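Local coordinates for glycoside Hydrolase (Bacteroides uniformis, PDB 5T99), which probably hydrolyses beta-galactosidic bonds at the ends of agarose-derived chains, as a family 2 glycoside hydrolase that binds the inhibitor D-galacto-isofagomine, at residues Cys313-Asn318 and Ser348-Ser353; Ala344-His349 and Val366-Ala371. All coordinates share one frame; numbering follows the deposited sequence.

Contact 1: Cys313-Asn318 and Ser348-Ser353. With GIF (D-galacto-isofagomine), chain C; EDO (1,2-ethanediol), chain Q.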
loop_
_atom_site.group_PDB
_atom_site.type_symbol
_atom_site.label_atom_id
_atom_site.label_comp_id
_atom_site.label_asym_id
_atom_site.label_seq_id
_atom_site.Cartn_x
_atom_site.Cartn_y
_atom_site.Cartn_z
ATOM N N CYS A 313 1.859 5.148 7.110
ATOM C CA CYS A 313 0.532 4.684 6.777
ATOM C C CYS A 313 0.330 4.985 5.319
ATOM O O CYS A 313 0.794 6.023 4.835
ATOM C CB CYS A 313 -0.532 5.409 7.602
ATOM S SG CYS A 313 -0.355 5.134 9.366
ATOM N N LEU A 314 -0.370 4.097 4.624
ATOM C CA LEU A 314 -0.722 4.290 3.218
ATOM C C LEU A 314 -2.152 3.839 3.005
ATOM O O LEU A 314 -2.541 2.766 3.501
ATOM C CB LEU A 314 0.189 3.457 2.308
ATOM C CG LEU A 314 1.657 3.849 2.153
ATOM C CD1 LEU A 314 2.402 2.805 1.334
ATOM C CD2 LEU A 314 1.777 5.202 1.489
ATOM N N HIS A 315 -2.931 4.647 2.278
ATOM C CA HIS A 315 -4.223 4.194 1.776
ATOM C C HIS A 315 -4.025 3.462 0.470
ATOM O O HIS A 315 -3.001 3.607 -0.179
ATOM C CB HIS A 315 -5.241 5.331 1.644
ATOM C CG HIS A 315 -5.988 5.607 2.914
ATOM N ND1 HIS A 315 -6.759 4.651 3.544
ATOM C CD2 HIS A 315 -6.073 6.725 3.679
ATOM C CE1 HIS A 315 -7.278 5.164 4.646
ATOM N NE2 HIS A 315 -6.881 6.422 4.748
ATOM N N HIS A 316 -5.018 2.653 0.123
ATOM C CA HIS A 316 -4.892 1.684 -0.953
ATOM C C HIS A 316 -4.916 2.256 -2.354
ATOM O O HIS A 316 -4.427 1.598 -3.272
ATOM C CB HIS A 316 -5.938 0.576 -0.827
ATOM C CG HIS A 316 -7.337 1.014 -1.126
ATOM N ND1 HIS A 316 -8.073 1.807 -0.267
ATOM C CD2 HIS A 316 -8.146 0.747 -2.176
ATOM C CE1 HIS A 316 -9.271 2.014 -0.780
ATOM N NE2 HIS A 316 -9.342 1.382 -1.938
ATOM N N ASP A 317 -5.467 3.458 -2.546
ATOM C CA ASP A 317 -5.459 4.057 -3.892
ATOM C C ASP A 317 -4.034 4.330 -4.365
ATOM O O ASP A 317 -3.080 4.383 -3.557
ATOM C CB ASP A 317 -6.342 5.317 -3.983
ATOM C CG ASP A 317 -5.717 6.552 -3.343
ATOM O OD1 ASP A 317 -4.687 7.046 -3.855
ATOM O OD2 ASP A 317 -6.300 7.073 -2.360
ATOM N N ASN A 318 -3.899 4.474 -5.676
ATOM C CA ASN A 318 -2.666 4.981 -6.282
ATOM C C ASN A 318 -2.951 6.230 -7.136
ATOM O O ASN A 318 -2.507 6.321 -8.275
ATOM C CB ASN A 318 -1.999 3.867 -7.093
ATOM C CG ASN A 318 -1.218 2.915 -6.224
ATOM O OD1 ASN A 318 -0.304 3.327 -5.511
ATOM N ND2 ASN A 318 -1.564 1.639 -6.279
ATOM N N SER A 348 -3.376 1.232 6.939
ATOM C CA SER A 348 -4.503 2.086 7.303
ATOM C C SER A 348 -5.625 2.015 6.260
ATOM O O SER A 348 -5.336 2.262 5.087
ATOM C CB SER A 348 -3.997 3.516 7.333
ATOM O OG SER A 348 -3.287 3.784 6.129
ATOM N N HIS A 349 -6.870 1.658 6.606
ATOM C CA HIS A 349 -7.301 0.992 7.852
ATOM C C HIS A 349 -8.160 -0.217 7.442
ATOM O O HIS A 349 -9.379 -0.274 7.680
ATOM C CB HIS A 349 -8.112 1.934 8.748
ATOM C CG HIS A 349 -7.435 3.229 9.033
ATOM N ND1 HIS A 349 -6.374 3.342 9.905
ATOM C CD2 HIS A 349 -7.675 4.479 8.572
ATOM C CE1 HIS A 349 -5.984 4.604 9.964
ATOM N NE2 HIS A 349 -6.756 5.313 9.161
ATOM N N ASN A 350 -7.497 -1.174 6.807
ATOM C CA ASN A 350 -8.171 -2.238 6.083
ATOM C C ASN A 350 -7.142 -3.167 5.470
ATOM O O ASN A 350 -5.988 -2.771 5.277
ATOM C CB ASN A 350 -9.042 -1.677 4.947
ATOM C CG ASN A 350 -8.294 -0.689 4.065
ATOM O OD1 ASN A 350 -8.341 0.518 4.291
ATOM N ND2 ASN A 350 -7.577 -1.199 3.072
ATOM N N PRO A 351 -7.554 -4.396 5.141
ATOM C CA PRO A 351 -6.625 -5.266 4.428
ATOM C C PRO A 351 -6.243 -4.692 3.059
ATOM O O PRO A 351 -7.112 -4.180 2.353
ATOM C CB PRO A 351 -7.423 -6.563 4.252
ATOM C CG PRO A 351 -8.376 -6.567 5.398
ATOM C CD PRO A 351 -8.751 -5.122 5.596
ATOM N N PRO A 352 -4.954 -4.784 2.685
ATOM C CA PRO A 352 -4.539 -4.385 1.352
ATOM C C PRO A 352 -4.767 -5.517 0.362
ATOM O O PRO A 352 -5.333 -6.553 0.710
ATOM C CB PRO A 352 -3.057 -4.116 1.539
ATOM C CG PRO A 352 -2.647 -5.129 2.553
ATOM C CD PRO A 352 -3.821 -5.330 3.458
ATOM N N SER A 353 -4.347 -5.317 -0.875
ATOM C CA SER A 353 -4.425 -6.372 -1.876
ATOM C C SER A 353 -3.338 -7.402 -1.572
ATOM O O SER A 353 -2.336 -7.063 -0.930
ATOM C CB SER A 353 -4.196 -5.785 -3.254
ATOM O OG SER A 353 -2.893 -5.275 -3.322
HETATM C C GIF C . -7.134 8.455 11.232
HETATM N N GIF C . -6.460 9.420 12.088
HETATM O O GIF C . -5.369 13.396 10.545
HETATM C C1 GIF C . -6.782 8.712 9.780
HETATM O O1 GIF C . -8.347 10.513 9.492
HETATM C C2 GIF C . -6.962 10.182 9.410
HETATM O O2 GIF C . -7.615 7.908 8.947
HETATM C C3 GIF C . -6.159 11.097 10.331
HETATM C C4 GIF C . -6.523 10.840 11.789
HETATM C C5 GIF C . -6.393 12.567 9.978
HETATM C C1 EDO Q . -1.833 -0.594 0.710
HETATM O O1 EDO Q . -3.252 -0.664 0.637
HETATM C C2 EDO Q . -1.410 0.300 1.868
HETATM O O2 EDO Q . -2.158 0.001 3.052
HETATM O O HOH W 1 -7.146 2.270 2.350
#
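The imidazole of H315 has S348 OG over one face and N350 OD1 near its plane at the edge, where a water also sits. The ring of H349 meets H315 obliquely, CE1 of H315 lying 4.0 Å from CD2 of H349 with the planes 81° apart. Held between the backbone N and the carbonyl carbon (chi1 50°), S348 OG is aimed at the 313-318 loop and gives L314 O a weak hydrogen bond of 2.9 Å, while S348 CB lies over a face of the H349 ring, offset toward its rim. L314 O also accepts a bond from a bound ethanediol. The water in the plane of H315 bridges the two loops, bonded to H315 ND1 (2.7 Å), H316 ND1, H316 N and N350 OD1. H315 also stacks with W162. H349 NE2 reaches O2 of galacto-isofagomine at 2.7 Å, near the ring plane. Two loops leaving the C-terminal ends of neighbouring parallel strands, joined above the barrel and carrying a residue of the sugar pocket, are the arrangement characteristic of a TIM-barrel active site.

Contact 2: Ala344-His349 and Val366-Ala371. With GIF (D-galacto-isofagomine), chain C.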
loop_
_atom_site.group_PDB
_atom_site.type_symbol
_atom_site.label_atom_id
_atom_site.label_comp_id
_atom_site.label_asym_id
_atom_site.label_seq_id
_atom_site.Cartn_x
_atom_site.Cartn_y
_atom_site.Cartn_z
ATOM N N ALA A 344 8.879 0.112 7.154
ATOM C CA ALA A 344 7.652 -0.438 7.733
ATOM C C ALA A 344 6.393 0.248 7.220
ATOM O O ALA A 344 6.405 1.436 6.934
ATOM C CB ALA A 344 7.718 -0.355 9.243
ATOM N N ILE A 345 5.318 -0.529 7.103
ATOM C CA ILE A 345 4.049 -0.060 6.557
ATOM C C ILE A 345 2.932 -0.408 7.540
ATOM O O ILE A 345 2.893 -1.516 8.061
ATOM C CB ILE A 345 3.706 -0.730 5.200
ATOM C CG1 ILE A 345 4.874 -0.663 4.205
ATOM C CG2 ILE A 345 2.450 -0.104 4.596
ATOM C CD1 ILE A 345 5.223 0.722 3.696
ATOM N N ARG A 346 2.023 0.534 7.779
ATOM C CA ARG A 346 0.755 0.257 8.472
ATOM C C ARG A 346 -0.343 0.324 7.426
ATOM O O ARG A 346 -0.471 1.360 6.783
ATOM C CB ARG A 346 0.520 1.305 9.559
ATOM C CG ARG A 346 -0.821 1.199 10.282
ATOM C CD ARG A 346 -0.787 1.839 11.672
ATOM N NE ARG A 346 -2.103 1.771 12.321
ATOM C CZ ARG A 346 -2.996 2.767 12.420
ATOM N NH1 ARG A 346 -2.754 4.004 11.957
ATOM N NH2 ARG A 346 -4.163 2.527 13.004
ATOM N N THR A 347 -1.146 -0.735 7.260
ATOM C CA THR A 347 -2.198 -0.750 6.213
ATOM C C THR A 347 -3.498 -0.061 6.667
ATOM O O THR A 347 -4.575 -0.668 6.763
ATOM C CB THR A 347 -2.475 -2.160 5.617
ATOM O OG1 THR A 347 -3.237 -2.974 6.512
ATOM C CG2 THR A 347 -1.187 -2.865 5.283
ATOM N N SER A 348 -3.376 1.232 6.939
ATOM C CA SER A 348 -4.503 2.086 7.303
ATOM C C SER A 348 -5.625 2.015 6.260
ATOM O O SER A 348 -5.336 2.262 5.087
ATOM C CB SER A 348 -3.997 3.516 7.333
ATOM O OG SER A 348 -3.287 3.784 6.129
ATOM N N HIS A 349 -6.870 1.658 6.606
ATOM C CA HIS A 349 -7.301 0.992 7.852
ATOM C C HIS A 349 -8.160 -0.217 7.442
ATOM O O HIS A 349 -9.379 -0.274 7.680
ATOM C CB HIS A 349 -8.112 1.934 8.748
ATOM C CG HIS A 349 -7.435 3.229 9.033
ATOM N ND1 HIS A 349 -6.374 3.342 9.905
ATOM C CD2 HIS A 349 -7.675 4.479 8.572
ATOM C CE1 HIS A 349 -5.984 4.604 9.964
ATOM N NE2 HIS A 349 -6.756 5.313 9.161
ATOM N N VAL A 366 8.408 -4.529 6.792
ATOM C CA VAL A 366 7.544 -5.156 7.789
ATOM C C VAL A 366 6.200 -4.451 7.768
ATOM O O VAL A 366 6.137 -3.246 7.518
ATOM C CB VAL A 366 8.186 -5.243 9.193
ATOM C CG1 VAL A 366 9.378 -6.187 9.136
ATOM C CG2 VAL A 366 8.607 -3.889 9.756
ATOM N N VAL A 367 5.128 -5.209 7.998
ATOM C CA VAL A 367 3.770 -4.733 7.819
ATOM C C VAL A 367 2.860 -4.983 9.035
ATOM O O VAL A 367 2.831 -6.084 9.588
ATOM C CB VAL A 367 3.131 -5.369 6.574
ATOM C CG1 VAL A 367 1.683 -4.917 6.409
ATOM C CG2 VAL A 367 3.939 -5.027 5.325
ATOM N N LEU A 368 2.114 -3.939 9.416
ATOM C CA LEU A 368 0.992 -4.033 10.339
ATOM C C LEU A 368 -0.274 -4.134 9.497
ATOM O O LEU A 368 -0.671 -3.168 8.843
ATOM C CB LEU A 368 0.928 -2.809 11.244
ATOM C CG LEU A 368 1.932 -2.745 12.397
ATOM C CD1 LEU A 368 3.359 -2.911 11.906
ATOM C CD2 LEU A 368 1.783 -1.445 13.183
ATOM N N ASP A 369 -0.901 -5.304 9.524
ATOM C CA ASP A 369 -1.999 -5.657 8.627
ATOM C C ASP A 369 -3.296 -5.377 9.390
ATOM O O ASP A 369 -3.618 -6.090 10.359
ATOM C CB ASP A 369 -1.842 -7.138 8.280
ATOM C CG ASP A 369 -2.569 -7.566 7.026
ATOM O OD1 ASP A 369 -3.371 -6.797 6.459
ATOM O OD2 ASP A 369 -2.330 -8.738 6.624
ATOM N N GLU A 370 -4.018 -4.324 8.986
ATOM C CA GLU A 370 -5.122 -3.756 9.784
ATOM C C GLU A 370 -6.498 -4.123 9.227
ATOM O O GLU A 370 -6.743 -3.997 8.041
ATOM C CB GLU A 370 -4.982 -2.238 9.890
ATOM C CG GLU A 370 -5.950 -1.583 10.874
ATOM C CD GLU A 370 -5.499 -0.209 11.325
ATOM O OE1 GLU A 370 -5.694 0.773 10.569
ATOM O OE2 GLU A 370 -4.941 -0.114 12.445
ATOM N N ALA A 371 -7.399 -4.558 10.098
ATOM C CA ALA A 371 -8.666 -5.138 9.666
ATOM C C ALA A 371 -9.790 -4.116 9.466
ATOM O O ALA A 371 -10.487 -4.183 8.453
ATOM C CB ALA A 371 -9.117 -6.205 10.663
HETATM C C GIF C . -7.134 8.455 11.232
HETATM N N GIF C . -6.460 9.420 12.088
HETATM O O GIF C . -5.369 13.396 10.545
HETATM C C1 GIF C . -6.782 8.712 9.780
HETATM O O1 GIF C . -8.347 10.513 9.492
HETATM C C2 GIF C . -6.962 10.182 9.410
HETATM O O2 GIF C . -7.615 7.908 8.947
HETATM C C3 GIF C . -6.159 11.097 10.331
HETATM C C4 GIF C . -6.523 10.840 11.789
HETATM C C5 GIF C . -6.393 12.567 9.978
HETATM O O HOH W 2 -2.108 -0.317 14.202
#
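R346 and E370 both send CG anti to the backbone N (chi1 175° and -171°) and continue as extended chains, which carries guanidinium and carboxylate past the strand ends to the same spot. There R346 NH2 forms a salt bridge of 2.8 Å with the syn lone pair of E370 OE2, while OE1 lies over a face of the guanidinium, whose plane stands 86° from the carboxylate. The second oxygen is taken from another direction: H349 ND1 donates to E370 OE1 at 2.7 Å, in the plane of a ring nearly coplanar with the carboxylate. This bond, in line with the ring plane, would limit rotation of the imidazole. A water accepts from R346 NE and gives E370 OE2 a weak bond, and S413 OG bonds OE2 as well, so the buried carboxylate has R346, H349 and, weakly, the water as donors, with S413 as a further partner.

Behind this cluster the backbones form two neighbouring parallel strands of the barrel, linked through helix 354-363 as a beta-alpha-beta unit. Their axes approach to 4.7 Å and run nearly parallel. I345 N bonds V366 O, I345 O accepts from L368 N, and T347 N bonds L368 O. On the face shared by A344, R346, V366 and L368, A344 CB touches V366 CG2 at 3.7 Å; on the face of I345 and V367, V367 CG1 is met at 3.7 Å by T347 CG2 from the loop beyond the strand, the two side chains crossing at about a right angle. Beyond the last of these backbone bonds T347 sits at the centre of an inverse gamma turn, and its OG1 takes over by accepting a nearly straight hydrogen bond from E370 N at 2.9 Å.

Contacts 1 and 2 overlap along the chain at the barrel mouth, their centres being about 8 Å apart. They share S348 and H349, which follow strand 344-346; contact 2 pairs that strand with strand 366-370, and contact 1 sets the shared residues against the loop that follows strand 305-313. Elsewhere the two meet by packing, with P351 CD 3.4 Å from E370 O and P352 CD 3.4 Å from D369 OD1, so P351 and P352 lie against the end of strand 366-370. C313 SG also comes within 3.7 Å of R346 NH1. Toward the ligand, H349 joins E494, S497, R161 and W530 in binding galacto-isofagomine, and R346 reaches the same E494 through a salt bridge.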